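Local coordinates for protein ATP12 ATPase (Paracoccus denitrificans, PDB 2R31) that probably acts as a chaperone in assembly of the F1 part of ATP synthase, at residues P84-V89 with L161-L166. Numbering follows the deposited sequence.
Sequences PQFDAV and LDPFGL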
# COMPACT_ATOMS: atom_id res chain seq x y z
N PRO A 84 4.93 11.42 -11.28
CA PRO A 84 4.64 11.98 -12.60
C PRO A 84 3.22 11.72 -13.08
O PRO A 84 2.79 12.42 -14.00
CB PRO A 84 5.68 11.34 -13.50
CG PRO A 84 6.48 10.42 -12.72
CD PRO A 84 6.03 10.41 -11.32
N GLN A 85 2.56 10.71 -12.55
CA GLN A 85 1.20 10.35 -12.90
C GLN A 85 0.25 10.59 -11.72
O GLN A 85 -0.77 9.92 -11.60
CB GLN A 85 1.13 8.89 -13.37
CG GLN A 85 2.18 8.60 -14.40
CD GLN A 85 2.18 7.45 -15.29
OE1 GLN A 85 1.21 7.38 -16.06
NE2 GLN A 85 3.24 6.62 -15.30
N PHE A 86 0.55 11.58 -10.86
CA PHE A 86 -0.15 11.69 -9.58
C PHE A 86 -1.65 11.82 -9.79
O PHE A 86 -2.46 11.14 -9.12
CB PHE A 86 0.36 12.88 -8.81
CG PHE A 86 -0.32 13.12 -7.47
CD1 PHE A 86 0.27 12.68 -6.30
CD2 PHE A 86 -1.55 13.72 -7.38
CE1 PHE A 86 -0.34 12.85 -5.10
CE2 PHE A 86 -2.19 13.88 -6.19
CZ PHE A 86 -1.61 13.41 -5.03
N ASP A 87 -2.07 12.68 -10.70
CA ASP A 87 -3.48 12.96 -10.84
C ASP A 87 -4.24 11.72 -11.26
O ASP A 87 -5.36 11.42 -10.76
CB ASP A 87 -3.72 14.11 -11.79
CG ASP A 87 -3.09 15.39 -11.42
OD1 ASP A 87 -3.04 15.68 -10.19
OD2 ASP A 87 -2.68 16.16 -12.31
N ALA A 88 -3.71 10.96 -12.21
CA ALA A 88 -4.32 9.74 -12.65
C ALA A 88 -4.37 8.67 -11.56
O ALA A 88 -5.37 8.01 -11.37
CB ALA A 88 -3.62 9.16 -13.89
N VAL A 89 -3.23 8.50 -10.86
CA VAL A 89 -3.17 7.47 -9.81
C VAL A 89 -4.14 7.82 -8.68
O VAL A 89 -4.84 6.95 -8.16
CB VAL A 89 -1.72 7.32 -9.29
CG1 VAL A 89 -1.68 6.35 -8.10
CG2 VAL A 89 -0.80 6.77 -10.38
N LEU A 161 -3.21 13.67 -0.58
CA LEU A 161 -1.95 13.05 -0.15
C LEU A 161 -0.78 13.65 -0.91
O LEU A 161 -0.90 14.11 -2.02
CB LEU A 161 -2.01 11.56 -0.41
CG LEU A 161 -3.07 10.84 0.44
CD1 LEU A 161 -3.15 9.38 0.02
CD2 LEU A 161 -2.77 10.96 1.90
N ASP A 162 0.38 13.56 -0.28
CA ASP A 162 1.60 13.87 -0.97
C ASP A 162 2.00 12.66 -1.84
O ASP A 162 1.43 11.59 -1.76
CB ASP A 162 2.71 14.29 -0.02
CG ASP A 162 3.09 13.34 1.12
OD1 ASP A 162 2.78 12.16 1.00
OD2 ASP A 162 3.69 13.82 2.11
N PRO A 163 2.92 12.82 -2.80
CA PRO A 163 3.21 11.74 -3.74
C PRO A 163 3.77 10.47 -3.13
O PRO A 163 3.40 9.35 -3.57
CB PRO A 163 4.25 12.39 -4.72
CG PRO A 163 3.82 13.83 -4.65
CD PRO A 163 3.54 14.13 -3.19
N PHE A 164 4.66 10.57 -2.13
CA PHE A 164 5.17 9.36 -1.52
C PHE A 164 4.08 8.71 -0.66
O PHE A 164 4.02 7.46 -0.60
CB PHE A 164 6.43 9.66 -0.69
CG PHE A 164 7.71 9.72 -1.51
CD1 PHE A 164 7.87 10.63 -2.55
CD2 PHE A 164 8.74 8.84 -1.27
CE1 PHE A 164 9.02 10.66 -3.30
CE2 PHE A 164 9.90 8.86 -2.00
CZ PHE A 164 10.03 9.76 -3.03
N GLY A 165 3.20 9.48 -0.06
CA GLY A 165 2.09 8.93 0.67
C GLY A 165 1.10 8.21 -0.24
O GLY A 165 0.58 7.14 0.12
N LEU A 166 0.84 8.78 -1.42
CA LEU A 166 -0.02 8.11 -2.38
C LEU A 166 0.57 6.78 -2.84
O LEU A 166 -0.13 5.79 -3.03
CB LEU A 166 -0.24 9.06 -3.59
CG LEU A 166 -1.28 8.59 -4.60
CD1 LEU A 166 -2.68 8.56 -4.02
CD2 LEU A 166 -1.26 9.46 -5.86
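Phe86 and Leu166 carry a helix-helix packing contact in which the first turns of helices 86-95 and 163-174 meet through an aromatic ring and a leucine methyl. The evidence for a CH-pi contact is direct: CD2 of Leu166 sits 3.9 Å from the centroid of the Phe86 ring and 25° off the ring normal, hence over one face but displaced toward the rim. It favours the CD1-CE1 side, with Phe86 CE1 and Leu166 CD2 3.6 Å apart. The torsion of Phe86 accounts for this reach, since chi1 of 179° turns CG away from the backbone N and sends the ring across to the other helix. There its edge meets the residues that lead into helix 163-174. Phe86 CZ approaches Leu161 O at 3.2 Å, near the ring plane, and Asp162 O also lies at the edge, in plane. Pro163 CA is at the edge too, 4.0 Å from Phe86 CE1, whereas Pro163 CG, 4.1 Å from Phe86 CD1, sits off the plane on the face turned away from Leu166 CD2. No hydrogen bond links the two segments, so the 240 Å² they bury rests on van der Waals and CH-pi contacts. Replacing Phe86 with an alanine would probably leave one side of Leu166 CD2 without its aromatic cover and open a gap beside Pro163. In one of its two conformers Asp162 caps helix 163-174 through OD1 and Gly165 N, a bond that is tentative, as is its salt bridge with Arg238. Val82 of helix 70-82 and Ala90 and Leu93 of helix 86-95 also touch Leu166. Leu166 CD2 serves two partners across the contact, because Val89, one turn beyond Phe86, brings its CG1 to 3.9 Å from that methyl.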